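Local coordinates for protein 6-phospho-beta-glucosidase (Thermotoga maritima, PDB 1UP7) that hydrolyses cellobiose 6'-phosphate to glucose 6-phosphate and glucose, as a family 4 glycosidase that depends on NAD(+) and a manganese ion, at residues Gln80-Pro83 with Gly84-Gly88; Ser113-Leu116 with Arg117-Ile121; Ile304-Leu307 with Glu308-Glu311. One frame throughout, in Å; residues are numbered along the deposited sequence.

Contact 1 of 3, residues Gln80-Pro83 with Gly84-Gly88; sequences QFRP and GGLKG. With NAD (nicotinamide-adenine-dinucleotide), chain I.
The R82 guanidinium lies between L86 and NAD: CD2 of L86 stands over one face, 3.5 Å from NE of R82, and C3D of NAD sits over the centre of the opposite face. At the edge, in the guanidinium plane, is O1A of NAD, which NE of R82 meets at 3.2 Å. The same NE also bonds to the bridging O3 of NAD, and NH2 of R82 reaches O1N at 2.8 Å, so one arginine bridges both phosphates through O1A, O3 and O1N; NH1 turns instead to a salt bridge with E105. With CG anti to the backbone N (chi1 -172°), the chain runs past G85, CD of R82 lying 3.4 Å from G85 O. An alanine here is likely to leave the pyrophosphate without the arginine's donors, E105 without this ion pair and L86 without its flat partner. On the backbone, a type II turn from R82 to G85 closes through G85 N to R82 O (3.0 Å, 163°), G84 having the positive phi such turns favour. The turn links strand 76-79 of the Rossmann-type sheet to helix 85-94, P83 touching helix 109-131 and L86 helix 263-278.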
loop_
_atom_site.group_PDB
_atom_site.type_symbol
_atom_site.label_atom_id
_atom_site.label_comp_id
_atom_site.label_asym_id
_atom_site.label_seq_id
_atom_site.Cartn_x
_atom_site.Cartn_y
_atom_site.Cartn_z
ATOM N N GLN A 80 24.957 -20.205 -14.756
ATOM C CA GLN A 80 24.438 -21.441 -15.326
ATOM C C GLN A 80 25.164 -22.644 -14.682
ATOM O O GLN A 80 25.265 -23.736 -15.244
ATOM C CB GLN A 80 24.570 -21.320 -16.848
ATOM C CG GLN A 80 25.217 -22.416 -17.529
ATOM C CD GLN A 80 25.610 -22.116 -18.962
ATOM O OE1 GLN A 80 24.981 -21.325 -19.638
ATOM N NE2 GLN A 80 26.609 -22.831 -19.448
ATOM N N PHE A 81 25.644 -22.424 -13.473
ATOM C CA PHE A 81 26.321 -23.452 -12.668
ATOM C C PHE A 81 25.368 -24.141 -11.688
ATOM O O PHE A 81 24.381 -23.574 -11.263
ATOM C CB PHE A 81 27.517 -22.851 -11.896
ATOM C CG PHE A 81 27.156 -21.690 -11.025
ATOM C CD1 PHE A 81 27.108 -20.400 -11.548
ATOM C CD2 PHE A 81 26.846 -21.886 -9.670
ATOM C CE1 PHE A 81 26.771 -19.314 -10.732
ATOM C CE2 PHE A 81 26.499 -20.811 -8.853
ATOM C CZ PHE A 81 26.449 -19.522 -9.392
ATOM N N ARG A 82 25.674 -25.372 -11.338
ATOM C CA ARG A 82 24.885 -26.100 -10.366
ATOM C C ARG A 82 25.694 -26.258 -9.083
ATOM O O ARG A 82 26.608 -27.067 -9.040
ATOM C CB ARG A 82 24.515 -27.471 -10.923
ATOM C CG ARG A 82 23.519 -28.278 -10.087
ATOM C CD ARG A 82 23.300 -29.692 -10.625
ATOM N NE ARG A 82 22.691 -29.687 -11.948
ATOM C CZ ARG A 82 21.388 -29.505 -12.171
ATOM N NH1 ARG A 82 20.540 -29.324 -11.146
ATOM N NH2 ARG A 82 20.937 -29.508 -13.410
ATOM N N PRO A 83 25.375 -25.497 -8.041
ATOM C CA PRO A 83 26.050 -25.672 -6.754
ATOM C C PRO A 83 25.890 -27.114 -6.255
ATOM O O PRO A 83 24.772 -27.634 -6.201
ATOM C CB PRO A 83 25.346 -24.661 -5.832
ATOM C CG PRO A 83 24.697 -23.635 -6.791
ATOM C CD PRO A 83 24.362 -24.434 -8.003
ATOM N N GLY A 84 27.012 -27.758 -5.952
ATOM C CA GLY A 84 27.036 -29.126 -5.476
ATOM C C GLY A 84 26.953 -30.203 -6.527
ATOM O O GLY A 84 27.010 -31.376 -6.176
ATOM N N GLY A 85 26.791 -29.832 -7.803
ATOM C CA GLY A 85 26.675 -30.803 -8.874
ATOM C C GLY A 85 25.432 -31.676 -8.824
ATOM O O GLY A 85 24.502 -31.468 -8.015
ATOM N N LEU A 86 25.426 -32.676 -9.692
ATOM C CA LEU A 86 24.328 -33.627 -9.766
ATOM C C LEU A 86 24.245 -34.496 -8.532
ATOM O O LEU A 86 23.195 -35.048 -8.231
ATOM C CB LEU A 86 24.414 -34.460 -11.055
ATOM C CG LEU A 86 24.118 -33.657 -12.351
ATOM C CD1 LEU A 86 24.515 -34.538 -13.568
ATOM C CD2 LEU A 86 22.632 -33.173 -12.418
ATOM N N LYS A 87 25.337 -34.596 -7.787
ATOM C CA LYS A 87 25.243 -35.329 -6.532
ATOM C C LYS A 87 24.533 -34.540 -5.439
ATOM O O LYS A 87 23.852 -35.125 -4.619
ATOM C CB LYS A 87 26.571 -35.985 -6.135
ATOM C CG LYS A 87 27.614 -35.100 -5.582
ATOM N N GLY A 88 24.624 -33.207 -5.488
ATOM C CA GLY A 88 23.763 -32.345 -4.688
ATOM C C GLY A 88 22.294 -32.508 -5.047
ATOM O O GLY A 88 21.461 -32.604 -4.156
HETATM P PA NAD I . 25.440 -29.080 -14.446
HETATM O O1A NAD I . 25.563 -30.084 -13.371
HETATM O O2A NAD I . 25.951 -29.524 -15.834
HETATM O O5B NAD I . 26.286 -27.807 -13.908
HETATM C C5B NAD I . 26.776 -26.860 -14.821
HETATM C C4B NAD I . 28.250 -26.585 -14.555
HETATM O O4B NAD I . 28.410 -25.828 -13.358
HETATM C C3B NAD I . 29.122 -27.825 -14.396
HETATM O O3B NAD I . 30.077 -27.823 -15.447
HETATM C C2B NAD I . 29.796 -27.656 -13.033
HETATM O O2B NAD I . 31.149 -28.064 -13.048
HETATM C C1B NAD I . 29.713 -26.150 -12.860
HETATM N N9A NAD I . 29.816 -25.671 -11.485
HETATM C C8A NAD I . 29.375 -26.248 -10.309
HETATM N N7A NAD I . 29.681 -25.382 -9.317
HETATM C C5A NAD I . 30.243 -24.270 -9.823
HETATM C C6A NAD I . 30.747 -23.103 -9.262
HETATM N N6A NAD I . 30.718 -22.888 -7.952
HETATM N N1A NAD I . 31.302 -22.138 -10.094
HETATM C C2A NAD I . 31.370 -22.343 -11.462
HETATM N N3A NAD I . 30.895 -23.515 -12.000
HETATM C C4A NAD I . 30.347 -24.451 -11.192
HETATM O O3 NAD I . 23.879 -28.697 -14.507
HETATM P PN NAD I . 23.053 -28.036 -15.710
HETATM O O1N NAD I . 22.010 -29.050 -16.008
HETATM O O2N NAD I . 23.883 -27.511 -16.773
HETATM O O5D NAD I . 22.388 -26.736 -15.056
HETATM C C5D NAD I . 23.082 -25.788 -14.265
HETATM C C4D NAD I . 22.041 -24.979 -13.475
HETATM O O4D NAD I . 21.137 -24.266 -14.318
HETATM C C3D NAD I . 21.167 -25.867 -12.602
HETATM O O3D NAD I . 21.011 -25.175 -11.400
HETATM C C2D NAD I . 19.842 -25.967 -13.350
HETATM O O2D NAD I . 18.703 -26.172 -12.531
HETATM C C1D NAD I . 19.779 -24.690 -14.157
HETATM N N1N NAD I . 19.343 -24.976 -15.526
HETATM C C2N NAD I . 20.170 -24.489 -16.514
HETATM C C3N NAD I . 19.886 -24.680 -17.844
HETATM C C7N NAD I . 20.849 -24.134 -18.873
HETATM O O7N NAD I . 20.418 -23.444 -20.031
HETATM N N7N NAD I . 22.162 -24.308 -18.659
HETATM C C4N NAD I . 18.725 -25.390 -18.160
HETATM C C5N NAD I . 17.863 -25.891 -17.164
HETATM C C6N NAD I . 18.191 -25.672 -15.826
#

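Contact 2 of 3, residues Ser113-Leu116 with Arg117-Ile121; sequences SAAL and RAFPI
F119 lays one face of its ring over the carbonyl oxygen of A115, one turn back along helix 109-131. That oxygen stands 3.2 Å from CG of F119, offset toward the rim, while the far end of the ring reaches the methyl group of the same alanine, CZ of F119 lying 3.7 Å from CB of A115. CG stands anti to the carbonyl carbon (chi1 -67°), which folds the ring back along the helix and lets one residue meet both its face and its far end. A115 O also accepts the backbone N of F119 at 2.9 Å, nearly in line with the C=O bond, so this oxygen serves the amide and lies against the ring at once.

R117 folds back as well: its chain bends at chi3 (-44°) and lays one face of the guanidinium against S113 O and A114 CA. NH2 of R117 is 3.9 Å from A114 CA, a van der Waals contact. The polar work of the group is done outside the helical turn, in a salt bridge to D92 and hydrogen bonds to P83 O and N410; D92 is also hydrogen-bonded to S113 OG.

P120 follows directly, and its ring sets CD 3.2 Å from L116 O where an amide hydrogen would otherwise point. Lacking that hydrogen, N of P120 makes no bond to the preceding turn, and the helix is kinked there.

The chemistry thus divides by residue. F119 stacks with F150 and meets H146 and Y375 edge-to-face, on helices 144-155 and 355-376. The buried charge of R117 is met by D92, an ion pair that ties helix 109-131 to helix 85-94 and probably offsets the cost of burying the charge, with P83 O and N410 taking further N-H groups.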
loop_
_atom_site.group_PDB
_atom_site.type_symbol
_atom_site.label_atom_id
_atom_site.label_comp_id
_atom_site.label_asym_id
_atom_site.label_seq_id
_atom_site.Cartn_x
_atom_site.Cartn_y
_atom_site.Cartn_z
ATOM N N SER A 113 17.173 -27.169 0.011
ATOM C CA SER A 113 18.571 -27.522 0.190
ATOM C C SER A 113 19.395 -26.998 -0.977
ATOM O O SER A 113 20.507 -26.537 -0.782
ATOM C CB SER A 113 18.772 -29.039 0.382
ATOM O OG SER A 113 17.973 -29.770 -0.533
ATOM N N ALA A 114 18.835 -27.035 -2.184
ATOM C CA ALA A 114 19.456 -26.394 -3.329
ATOM C C ALA A 114 19.703 -24.887 -3.090
ATOM O O ALA A 114 20.771 -24.369 -3.442
ATOM C CB ALA A 114 18.651 -26.660 -4.617
ATOM N N ALA A 115 18.751 -24.186 -2.475
ATOM C CA ALA A 115 18.925 -22.748 -2.251
ATOM C C ALA A 115 20.070 -22.512 -1.262
ATOM O O ALA A 115 20.912 -21.594 -1.438
ATOM C CB ALA A 115 17.616 -22.075 -1.737
ATOM N N LEU A 116 20.090 -23.308 -0.201
ATOM C CA LEU A 116 21.139 -23.158 0.816
ATOM C C LEU A 116 22.527 -23.373 0.242
ATOM O O LEU A 116 23.472 -22.741 0.701
ATOM C CB LEU A 116 20.956 -24.126 1.996
ATOM C CG LEU A 116 19.790 -23.863 2.948
ATOM C CD1 LEU A 116 19.761 -24.960 4.006
ATOM C CD2 LEU A 116 19.828 -22.442 3.572
ATOM N N ARG A 117 22.666 -24.294 -0.716
ATOM C CA ARG A 117 23.945 -24.492 -1.394
ATOM C C ARG A 117 24.257 -23.314 -2.306
ATOM O O ARG A 117 25.429 -22.953 -2.465
ATOM C CB ARG A 117 23.952 -25.771 -2.231
ATOM C CG ARG A 117 24.363 -27.045 -1.508
ATOM C CD ARG A 117 24.856 -28.215 -2.408
ATOM N NE ARG A 117 23.995 -28.364 -3.569
ATOM C CZ ARG A 117 22.788 -28.920 -3.521
ATOM N NH1 ARG A 117 22.346 -29.425 -2.364
ATOM N NH2 ARG A 117 22.042 -28.986 -4.630
ATOM N N ALA A 118 23.230 -22.725 -2.923
ATOM C CA ALA A 118 23.443 -21.658 -3.884
ATOM C C ALA A 118 23.854 -20.340 -3.221
ATOM O O ALA A 118 24.738 -19.683 -3.709
ATOM C CB ALA A 118 22.194 -21.457 -4.758
ATOM N N PHE A 119 23.200 -19.973 -2.122
ATOM C CA PHE A 119 23.339 -18.636 -1.538
ATOM C C PHE A 119 24.798 -18.176 -1.301
ATOM O O PHE A 119 25.157 -17.067 -1.703
ATOM C CB PHE A 119 22.473 -18.473 -0.236
ATOM C CG PHE A 119 20.958 -18.514 -0.466
ATOM C CD1 PHE A 119 20.407 -18.248 -1.731
ATOM C CD2 PHE A 119 20.094 -18.792 0.597
ATOM C CE1 PHE A 119 19.014 -18.271 -1.942
ATOM C CE2 PHE A 119 18.697 -18.815 0.409
ATOM C CZ PHE A 119 18.157 -18.567 -0.864
ATOM N N PRO A 120 25.644 -18.992 -0.654
ATOM C CA PRO A 120 27.052 -18.576 -0.429
ATOM C C PRO A 120 27.838 -18.338 -1.730
ATOM O O PRO A 120 28.630 -17.395 -1.811
ATOM C CB PRO A 120 27.667 -19.748 0.356
ATOM C CG PRO A 120 26.485 -20.542 0.881
ATOM C CD PRO A 120 25.366 -20.332 -0.082
ATOM N N ILE A 121 27.611 -19.175 -2.729
ATOM C CA ILE A 121 28.275 -19.021 -4.009
ATOM C C ILE A 121 27.772 -17.779 -4.732
ATOM O O ILE A 121 28.610 -17.002 -5.219
ATOM C CB ILE A 121 28.154 -20.321 -4.850
ATOM C CG1 ILE A 121 28.936 -21.466 -4.187
ATOM C CG2 ILE A 121 28.710 -20.132 -6.246
ATOM C CD1 ILE A 121 28.417 -22.913 -4.589
#

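Contact 3 of 3, residues Ile304-Leu307 with Glu308-Glu311; sequences IRDL and ETDE
The carbonyl oxygen of R305 is gripped by two successive amides at the end of helix 296-308. N of T309 reaches it at 3.1 Å with an N-H...O angle of 142°, tilted 15° from the carbonyl plane, and N of E308 adds a weak bond. E308 N also bonds to I304 O at 3.0 Å, so this amide is shared between the carbonyls three and four residues back, as the helix runs out.

Side-chain carbons lie against the same carbonyls. CG of E308 lies 3.4 Å from I304 O, with CG anti to the carbonyl carbon (chi1 -80°), and a further bend at chi2 turns the carboxylate off the helix; there it pairs with K75, just before strand 76-79. T309 sets its methyl CG2 3.5 Å from R305 O, while its hydroxyl lies on the side of D306. A water bridges the two residues: it donates to D306 O at 2.7 Å and is hydrogen-bonded to T309 OG1 at 2.9 Å.

R305 and D306 are neighbours in sequence and form a salt bridge. NH1 of R305 meets OD1 of D306 at 2.9 Å on the syn side, somewhat out of the carboxylate plane but close to the guanidinium plane. NH1 also makes a weak, bent bond to OD2 at 2.8 Å, which H315 holds as well. The aspartate is therefore fixed from two directions, by the helix and by strand 313-320.

At T309 the backbone abandons helical angles and pairs with S342. The final bonds to carbonyls four residues back, followed by this change of angles, mark the C-terminal end of a helix, with the water as an added link to D306 O; in the C-terminal domain it leads from helix 296-308 into strand 313-320.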
loop_
_atom_site.group_PDB
_atom_site.type_symbol
_atom_site.label_atom_id
_atom_site.label_comp_id
_atom_site.label_asym_id
_atom_site.label_seq_id
_atom_site.Cartn_x
_atom_site.Cartn_y
_atom_site.Cartn_z
ATOM N N ILE A 304 19.330 -10.770 -23.833
ATOM C CA ILE A 304 20.554 -9.991 -24.004
ATOM C C ILE A 304 20.472 -9.072 -25.247
ATOM O O ILE A 304 20.845 -7.913 -25.206
ATOM C CB ILE A 304 21.814 -10.933 -24.026
ATOM C CG1 ILE A 304 22.164 -11.389 -22.620
ATOM C CG2 ILE A 304 23.047 -10.233 -24.635
ATOM C CD1 ILE A 304 23.197 -12.546 -22.559
ATOM N N ARG A 305 19.970 -9.615 -26.343
ATOM C CA ARG A 305 19.726 -8.870 -27.563
ATOM C C ARG A 305 18.868 -7.619 -27.299
ATOM O O ARG A 305 19.229 -6.523 -27.712
ATOM C CB ARG A 305 19.051 -9.803 -28.572
ATOM C CG ARG A 305 18.854 -9.274 -29.980
ATOM C CD ARG A 305 17.378 -9.176 -30.379
ATOM N NE ARG A 305 16.825 -10.412 -30.899
ATOM C CZ ARG A 305 15.706 -11.009 -30.465
ATOM N NH1 ARG A 305 14.975 -10.527 -29.460
ATOM N NH2 ARG A 305 15.321 -12.123 -31.054
ATOM N N ASP A 306 17.753 -7.774 -26.587
ATOM C CA ASP A 306 16.805 -6.663 -26.398
ATOM C C ASP A 306 17.253 -5.741 -25.259
ATOM O O ASP A 306 16.835 -4.597 -25.168
ATOM C CB ASP A 306 15.365 -7.168 -26.221
ATOM C CG ASP A 306 14.911 -8.022 -27.379
ATOM O OD1 ASP A 306 15.453 -7.821 -28.488
ATOM O OD2 ASP A 306 14.048 -8.935 -27.303
ATOM N N LEU A 307 18.138 -6.237 -24.415
ATOM C CA LEU A 307 18.829 -5.392 -23.435
ATOM C C LEU A 307 19.874 -4.527 -24.130
ATOM O O LEU A 307 20.189 -3.437 -23.657
ATOM C CB LEU A 307 19.510 -6.266 -22.394
ATOM C CG LEU A 307 19.168 -6.293 -20.896
ATOM C CD1 LEU A 307 18.032 -5.409 -20.451
ATOM C CD2 LEU A 307 18.940 -7.677 -20.472
ATOM N N GLU A 308 20.387 -4.995 -25.267
ATOM C CA GLU A 308 21.383 -4.238 -26.043
ATOM C C GLU A 308 20.828 -3.204 -27.013
ATOM O O GLU A 308 21.490 -2.227 -27.257
ATOM C CB GLU A 308 22.311 -5.189 -26.815
ATOM C CG GLU A 308 23.395 -5.780 -25.952
ATOM C CD GLU A 308 24.354 -4.709 -25.489
ATOM O OE1 GLU A 308 25.099 -4.198 -26.357
ATOM O OE2 GLU A 308 24.341 -4.355 -24.278
ATOM N N THR A 309 19.645 -3.422 -27.579
ATOM C CA THR A 309 19.058 -2.434 -28.493
ATOM C C THR A 309 18.125 -1.478 -27.750
ATOM O O THR A 309 17.847 -1.640 -26.554
ATOM C CB THR A 309 18.228 -3.108 -29.596
ATOM O OG1 THR A 309 17.125 -3.790 -28.968
ATOM C CG2 THR A 309 19.037 -4.171 -30.338
ATOM N N ASP A 310 17.602 -0.526 -28.504
ATOM C CA ASP A 310 16.692 0.447 -27.982
ATOM C C ASP A 310 15.289 0.269 -28.550
ATOM O O ASP A 310 14.489 1.195 -28.514
ATOM C CB ASP A 310 17.294 1.849 -28.236
ATOM C CG ASP A 310 16.656 2.918 -27.376
ATOM O OD1 ASP A 310 16.597 2.750 -26.141
ATOM O OD2 ASP A 310 16.144 3.926 -27.871
ATOM N N GLU A 311 14.994 -0.945 -29.029
ATOM C CA GLU A 311 13.706 -1.290 -29.639
ATOM C C GLU A 311 12.563 -1.286 -28.621
ATOM O O GLU A 311 11.533 -0.650 -28.849
ATOM C CB GLU A 311 13.814 -2.682 -30.207
ATOM C CG GLU A 311 14.220 -2.767 -31.656
ATOM C CD GLU A 311 13.440 -3.878 -32.326
ATOM O OE1 GLU A 311 13.661 -5.064 -31.941
ATOM O OE2 GLU A 311 12.572 -3.562 -33.196
HETATM O O HOH W 1 15.010 -3.833 -26.997
#

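From the N terminus, contact 1 comes first, where the chain leaves strand 76-79, turns beside NAD and enters helix 85-94. Contact 2 follows within helix 109-131, and contact 3 much later, where helix 296-308 gives way to the loop before strand 313-320. Each is local and in series; none nests in or crosses another. Contacts 1 and 2, with centres 10 Å apart, touch directly: R117 joins contact 2 to the P83 carbonyl of contact 1, and I121 CG2 packs on F81 CE2 at 3.5 Å. Contact 3 belongs to the C-terminal domain, its centre about 31 Å from the centre of either of the others, yet I304 and L307 rest on strand 76-79, which leads into contact 1.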